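Local coordinates for fervidolysin (Fervidobacterium pennivorans, PDB 1R6V), which degrades keratin into peptides as a subtilisin-like serine protease, allowing the bacterium to grow on native feathers, at residues A[520-534]-A[655-669]. The protein carries 1 engineered substitution. Sequence-based numbering, arbitrary orientation.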
loop_
_atom_site.group_PDB
_atom_site.type_symbol
_atom_site.label_atom_id
_atom_site.label_comp_id
_atom_site.label_asym_id
_atom_site.label_seq_id
_atom_site.Cartn_x
_atom_site.Cartn_y
_atom_site.Cartn_z
ATOM N N ILE A 520 -20.722 -19.523 -0.938
ATOM C CA ILE A 520 -19.616 -20.442 -0.687
ATOM C C ILE A 520 -18.283 -19.720 -0.895
ATOM O O ILE A 520 -18.140 -18.917 -1.819
ATOM C CB ILE A 520 -19.684 -21.662 -1.642
ATOM C CG1 ILE A 520 -20.800 -22.613 -1.199
ATOM C CG2 ILE A 520 -18.349 -22.393 -1.668
ATOM C CD1 ILE A 520 -20.902 -23.877 -2.047
ATOM N N PRO A 521 -17.288 -19.998 -0.035
ATOM C CA PRO A 521 -15.980 -19.348 -0.170
ATOM C C PRO A 521 -15.292 -19.776 -1.459
ATOM O O PRO A 521 -15.476 -20.900 -1.919
ATOM C CB PRO A 521 -15.234 -19.819 1.076
ATOM C CG PRO A 521 -15.789 -21.186 1.290
ATOM C CD PRO A 521 -17.272 -20.976 1.069
ATOM N N GLY A 522 -14.513 -18.875 -2.048
ATOM C CA GLY A 522 -13.821 -19.203 -3.278
ATOM C C GLY A 522 -12.535 -19.937 -2.970
ATOM O O GLY A 522 -11.975 -20.629 -3.823
ATOM N N GLY A 523 -12.080 -19.805 -1.729
ATOM C CA GLY A 523 -10.837 -20.435 -1.324
ATOM C C GLY A 523 -9.670 -19.510 -1.656
ATOM O O GLY A 523 -8.582 -19.962 -2.011
ATOM N N TYR A 524 -9.890 -18.204 -1.534
ATOM C CA TYR A 524 -8.832 -17.230 -1.851
ATOM C C TYR A 524 -8.134 -16.665 -0.612
ATOM O O TYR A 524 -6.929 -16.389 -0.634
ATOM C CB TYR A 524 -9.410 -16.068 -2.652
ATOM C CG TYR A 524 -10.269 -16.493 -3.819
ATOM C CD1 TYR A 524 -9.819 -17.441 -4.734
ATOM C CD2 TYR A 524 -11.541 -15.958 -3.991
ATOM C CE1 TYR A 524 -10.628 -17.850 -5.797
ATOM C CE2 TYR A 524 -12.355 -16.352 -5.045
ATOM C CZ TYR A 524 -11.896 -17.299 -5.942
ATOM O OH TYR A 524 -12.717 -17.694 -6.978
ATOM N N ALA A 525 -8.895 -16.473 0.456
ATOM C CA ALA A 525 -8.345 -15.936 1.697
ATOM C C ALA A 525 -7.522 -16.988 2.425
ATOM O O ALA A 525 -7.607 -18.174 2.130
ATOM C CB ALA A 525 -9.470 -15.433 2.597
ATOM N N ILE A 526 -6.710 -16.551 3.376
ATOM C CA ILE A 526 -5.892 -17.482 4.129
ATOM C C ILE A 526 -6.791 -18.319 5.033
ATOM O O ILE A 526 -6.609 -19.528 5.152
ATOM C CB ILE A 526 -4.894 -16.739 5.007
ATOM C CG1 ILE A 526 -3.848 -16.046 4.126
ATOM C CG2 ILE A 526 -4.247 -17.700 5.981
ATOM C CD1 ILE A 526 -3.032 -17.003 3.260
ATOM N N ALA A 527 -7.739 -17.644 5.680
ATOM C CA ALA A 527 -8.680 -18.287 6.586
ATOM C C ALA A 527 -10.065 -18.162 5.979
ATOM O O ALA A 527 -10.398 -17.141 5.376
ATOM C CB ALA A 527 -8.647 -17.599 7.954
ATOM N N LEU A 528 -10.877 -19.195 6.148
ATOM C CA LEU A 528 -12.219 -19.201 5.591
ATOM C C LEU A 528 -13.304 -18.830 6.589
ATOM O O LEU A 528 -14.447 -18.588 6.194
ATOM C CB LEU A 528 -12.524 -20.593 5.018
ATOM C CG LEU A 528 -11.536 -21.084 3.951
ATOM C CD1 LEU A 528 -11.862 -22.524 3.531
ATOM C CD2 LEU A 528 -11.600 -20.159 2.746
ATOM N N ARG A 529 -12.946 -18.774 7.872
ATOM C CA ARG A 529 -13.923 -18.491 8.922
ATOM C C ARG A 529 -13.468 -17.498 9.983
ATOM O O ARG A 529 -12.313 -17.513 10.395
ATOM C CB ARG A 529 -14.294 -19.790 9.632
ATOM C CG ARG A 529 -14.658 -20.913 8.692
ATOM C CD ARG A 529 -14.911 -22.203 9.450
ATOM N NE ARG A 529 -15.019 -23.323 8.523
ATOM C CZ ARG A 529 -13.989 -23.855 7.871
ATOM N NH1 ARG A 529 -12.765 -23.376 8.051
ATOM N NH2 ARG A 529 -14.185 -24.848 7.008
ATOM N N MET A 530 -14.397 -16.661 10.435
ATOM C CA MET A 530 -14.089 -15.676 11.469
ATOM C C MET A 530 -13.598 -16.401 12.724
ATOM O O MET A 530 -12.747 -15.897 13.459
ATOM C CB MET A 530 -15.335 -14.838 11.793
ATOM C CG MET A 530 -15.071 -13.678 12.746
ATOM S SD MET A 530 -16.548 -12.674 13.049
ATOM C CE MET A 530 -16.360 -11.443 11.793
ATOM N N ALA A 531 -14.114 -17.608 12.952
ATOM C CA ALA A 531 -13.724 -18.386 14.120
ATOM C C ALA A 531 -12.240 -18.748 14.143
ATOM O O ALA A 531 -11.706 -19.101 15.193
ATOM C CB ALA A 531 -14.574 -19.670 14.210
ATOM N N GLU A 532 -11.575 -18.659 12.994
ATOM C CA GLU A 532 -10.158 -18.987 12.906
ATOM C C GLU A 532 -9.254 -17.792 13.238
ATOM O O GLU A 532 -8.065 -17.964 13.515
ATOM C CB GLU A 532 -9.835 -19.514 11.508
ATOM C CG GLU A 532 -10.600 -20.788 11.190
ATOM C CD GLU A 532 -10.565 -21.164 9.729
ATOM O OE1 GLU A 532 -10.719 -20.254 8.884
ATOM O OE2 GLU A 532 -10.398 -22.371 9.442
ATOM N N GLU A 533 -9.820 -16.598 13.207
ATOM C CA GLU A 533 -9.054 -15.392 13.504
ATOM C C GLU A 533 -8.564 -15.413 14.952
ATOM O O GLU A 533 -9.280 -15.840 15.853
ATOM C CB GLU A 533 -9.911 -14.145 13.273
ATOM C CG GLU A 533 -9.142 -12.838 13.474
ATOM C CD GLU A 533 -10.024 -11.599 13.449
ATOM O OE1 GLU A 533 -9.487 -10.489 13.687
ATOM O OE2 GLU A 533 -11.244 -11.726 13.191
ATOM N N ARG A 534 -7.330 -14.961 15.157
ATOM C CA ARG A 534 -6.725 -14.898 16.484
ATOM C C ARG A 534 -6.368 -13.425 16.702
ATOM O O ARG A 534 -6.173 -12.687 15.739
ATOM C CB ARG A 534 -5.448 -15.738 16.539
ATOM C CG ARG A 534 -5.568 -17.175 16.039
ATOM C CD ARG A 534 -6.144 -18.083 17.106
ATOM N NE ARG A 534 -7.486 -17.665 17.454
ATOM C CZ ARG A 534 -8.057 -17.842 18.636
ATOM N NH1 ARG A 534 -7.410 -18.439 19.629
ATOM N NH2 ARG A 534 -9.288 -17.400 18.821
ATOM N N LEU A 655 -13.119 -27.021 -3.537
ATOM C CA LEU A 655 -13.197 -25.682 -4.100
ATOM C C LEU A 655 -12.429 -25.632 -5.412
ATOM O O LEU A 655 -12.424 -24.615 -6.099
ATOM C CB LEU A 655 -12.616 -24.657 -3.114
ATOM C CG LEU A 655 -13.292 -24.665 -1.739
ATOM C CD1 LEU A 655 -12.601 -23.696 -0.771
ATOM C CD2 LEU A 655 -14.763 -24.281 -1.914
ATOM N N GLY A 656 -11.787 -26.752 -5.741
ATOM C CA GLY A 656 -11.011 -26.847 -6.965
ATOM C C GLY A 656 -11.662 -27.788 -7.956
ATOM O O GLY A 656 -12.871 -27.730 -8.161
ATOM N N THR A 657 -10.863 -28.654 -8.572
ATOM C CA THR A 657 -11.377 -29.609 -9.548
ATOM C C THR A 657 -10.926 -31.011 -9.194
ATOM O O THR A 657 -10.096 -31.202 -8.310
ATOM C CB THR A 657 -10.851 -29.310 -10.957
ATOM O OG1 THR A 657 -9.434 -29.519 -10.976
ATOM C CG2 THR A 657 -11.161 -27.874 -11.356
ATOM N N ASP A 658 -11.460 -32.002 -9.900
ATOM C CA ASP A 658 -11.078 -33.381 -9.647
ATOM C C ASP A 658 -9.572 -33.522 -9.857
ATOM O O ASP A 658 -8.871 -34.121 -9.040
ATOM C CB ASP A 658 -11.831 -34.321 -10.596
ATOM C CG ASP A 658 -11.543 -35.786 -10.324
ATOM O OD1 ASP A 658 -10.371 -36.212 -10.461
ATOM O OD2 ASP A 658 -12.497 -36.518 -9.972
ATOM N N SER A 659 -9.081 -32.949 -10.956
ATOM C CA SER A 659 -7.660 -33.002 -11.302
ATOM C C SER A 659 -6.774 -32.226 -10.333
ATOM O O SER A 659 -5.706 -32.701 -9.943
ATOM C CB SER A 659 -7.454 -32.460 -12.721
ATOM O OG SER A 659 -6.094 -32.140 -12.950
ATOM N N GLN A 660 -7.217 -31.025 -9.972
ATOM C CA GLN A 660 -6.488 -30.154 -9.046
ATOM C C GLN A 660 -7.398 -29.834 -7.866
ATOM O O GLN A 660 -8.002 -28.764 -7.814
ATOM C CB GLN A 660 -6.097 -28.836 -9.728
ATOM C CG GLN A 660 -4.933 -28.913 -10.700
ATOM C CD GLN A 660 -3.654 -29.394 -10.043
ATOM O OE1 GLN A 660 -3.362 -30.593 -10.022
ATOM N NE2 GLN A 660 -2.888 -28.461 -9.491
ATOM N N PRO A 661 -7.510 -30.763 -6.907
ATOM C CA PRO A 661 -8.366 -30.548 -5.738
ATOM C C PRO A 661 -7.840 -29.571 -4.693
ATOM O O PRO A 661 -6.638 -29.408 -4.503
ATOM C CB PRO A 661 -8.495 -31.948 -5.156
ATOM C CG PRO A 661 -7.112 -32.503 -5.387
ATOM C CD PRO A 661 -6.878 -32.095 -6.850
ATOM N N ILE A 662 -8.780 -28.908 -4.037
ATOM C CA ILE A 662 -8.483 -28.010 -2.942
ATOM C C ILE A 662 -9.756 -28.016 -2.100
ATOM O O ILE A 662 -10.700 -27.285 -2.373
ATOM C CB ILE A 662 -8.112 -26.560 -3.411
ATOM C CG1 ILE A 662 -8.039 -25.645 -2.197
ATOM C CG2 ILE A 662 -9.112 -26.020 -4.401
ATOM C CD1 ILE A 662 -7.169 -26.162 -1.136
ATOM N N TYR A 663 -9.786 -28.889 -1.098
ATOM C CA TYR A 663 -10.953 -28.992 -0.239
ATOM C C TYR A 663 -10.947 -27.914 0.823
ATOM O O TYR A 663 -9.888 -27.421 1.209
ATOM C CB TYR A 663 -11.010 -30.360 0.450
ATOM C CG TYR A 663 -11.490 -31.468 -0.461
ATOM C CD1 TYR A 663 -10.589 -32.214 -1.215
ATOM C CD2 TYR A 663 -12.854 -31.732 -0.603
ATOM C CE1 TYR A 663 -11.033 -33.197 -2.094
ATOM C CE2 TYR A 663 -13.310 -32.712 -1.480
ATOM C CZ TYR A 663 -12.390 -33.437 -2.220
ATOM O OH TYR A 663 -12.825 -34.398 -3.101
ATOM N N VAL A 664 -12.146 -27.554 1.272
ATOM C CA VAL A 664 -12.320 -26.570 2.333
ATOM C C VAL A 664 -11.353 -26.976 3.440
ATOM O O VAL A 664 -11.189 -28.167 3.751
ATOM C CB VAL A 664 -13.790 -26.590 2.843
ATOM C CG1 VAL A 664 -13.895 -25.949 4.207
ATOM C CG2 VAL A 664 -14.684 -25.828 1.853
ATOM N N TRP A 665 -10.687 -25.986 4.022
ATOM C CA TRP A 665 -9.724 -26.273 5.068
ATOM C C TRP A 665 -10.000 -25.535 6.363
ATOM O O TRP A 665 -10.809 -24.609 6.397
ATOM C CB TRP A 665 -8.309 -25.948 4.583
ATOM C CG TRP A 665 -8.089 -24.490 4.287
ATOM C CD1 TRP A 665 -7.653 -23.524 5.161
ATOM C CD2 TRP A 665 -8.299 -23.830 3.034
ATOM N NE1 TRP A 665 -7.581 -22.308 4.525
ATOM C CE2 TRP A 665 -7.970 -22.465 3.218
ATOM C CE3 TRP A 665 -8.732 -24.261 1.770
ATOM C CZ2 TRP A 665 -8.058 -21.520 2.183
ATOM C CZ3 TRP A 665 -8.820 -23.319 0.736
ATOM C CH2 TRP A 665 -8.483 -21.964 0.952
ATOM N N TRP A 666 -9.323 -25.988 7.414
ATOM C CA TRP A 666 -9.429 -25.413 8.759
ATOM C C TRP A 666 -8.044 -24.849 9.056
ATOM O O TRP A 666 -7.037 -25.555 8.944
ATOM C CB TRP A 666 -9.793 -26.508 9.765
ATOM C CG TRP A 666 -11.022 -27.254 9.350
ATOM C CD1 TRP A 666 -11.086 -28.301 8.480
ATOM C CD2 TRP A 666 -12.375 -26.936 9.703
ATOM N NE1 TRP A 666 -12.396 -28.653 8.261
ATOM C CE2 TRP A 666 -13.209 -27.832 8.999
ATOM C CE3 TRP A 666 -12.961 -25.977 10.541
ATOM C CZ2 TRP A 666 -14.602 -27.801 9.106
ATOM C CZ3 TRP A 666 -14.346 -25.944 10.648
ATOM C CH2 TRP A 666 -15.151 -26.854 9.930
ATOM N N THR A 667 -8.011 -23.578 9.431
ATOM C CA THR A 667 -6.761 -22.876 9.697
ATOM C C THR A 667 -6.474 -22.813 11.195
ATOM O O THR A 667 -7.240 -22.220 11.950
ATOM C CB THR A 667 -6.841 -21.458 9.083
ATOM O OG1 THR A 667 -7.106 -21.570 7.678
ATOM C CG2 THR A 667 -5.527 -20.704 9.260
ATOM N N ILE A 668 -5.377 -23.438 11.604
ATOM C CA ILE A 668 -4.989 -23.482 13.010
ATOM C C ILE A 668 -3.508 -23.161 13.208
ATOM O O ILE A 668 -2.715 -23.176 12.256
ATOM C CB ILE A 668 -5.313 -24.859 13.638
ATOM C CG1 ILE A 668 -4.582 -25.977 12.893
ATOM C CG2 ILE A 668 -6.816 -25.073 13.630
ATOM C CD1 ILE A 668 -5.193 -26.348 11.577
ATOM N N PHE A 669 -3.138 -22.882 14.455
ATOM C CA PHE A 669 -1.768 -22.495 14.763
ATOM C C PHE A 669 -1.055 -23.322 15.830
ATOM O O PHE A 669 0.079 -23.023 16.202
ATOM C CB PHE A 669 -1.775 -21.009 15.140
ATOM C CG PHE A 669 -2.523 -20.155 14.150
ATOM C CD1 PHE A 669 -3.876 -19.895 14.317
ATOM C CD2 PHE A 669 -1.892 -19.696 13.000
ATOM C CE1 PHE A 669 -4.603 -19.199 13.344
ATOM C CE2 PHE A 669 -2.608 -18.999 12.018
ATOM C CZ PHE A 669 -3.965 -18.750 12.189
HETATM O O HOH W 1 -7.505 -20.655 14.358
#
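Carboxylate oxygen OE2 of E532 is held by one group from each segment: the backbone N of T667 donates to it at 2.7 Å, nearly straight but from above the carboxylate plane, and R529 NH1 forms a salt bridge with it. E532 OE1 accepts from R529 N at 2.9 Å and weakly from L528 N, holding its own loop, while OE2 makes the link to the strand. R529 is shared as well. R529 NH1 reaches W665 O at 2.8 Å within the guanidinium plane, and R529 NE pairs with D649. The flat group lies on the six-membered ring of W666, planes 6° apart, a parallel cation-pi stack. A chain extended from CG to NE lays the guanidinium over that face, while V625, L627, I632 and V634 also pack against W666.

The W665 indole turns the other way, into the curve of 523-528. Its rotation about CA-CB, chi1 64° with CG between the backbone N and the carbonyl carbon, swings the ring in against that curve, where W665 NE1 donates to I526 O at 3.0 Å in the ring plane. A525 O and G523 O border the same ring at its edge, whereas L528 CD1 sits over one face, 3.8 Å from the centroid of the W665 six-membered ring, in a CH-pi contact. An alanine in place of W665 would probably leave I526 O without its indole donor and open a gap beneath L528. At one end of the contact L655 CD1 packs on G523 CA at 3.7 Å; at the other a water donates to both E532 O and T667 O. The whole is a buried interdomain joint, in which the long loop between strands 496-505 and 535-543 of the Ig-like domain packs on the C-terminal strand 666-669 and its lead-in from the second beta-sandwich domain.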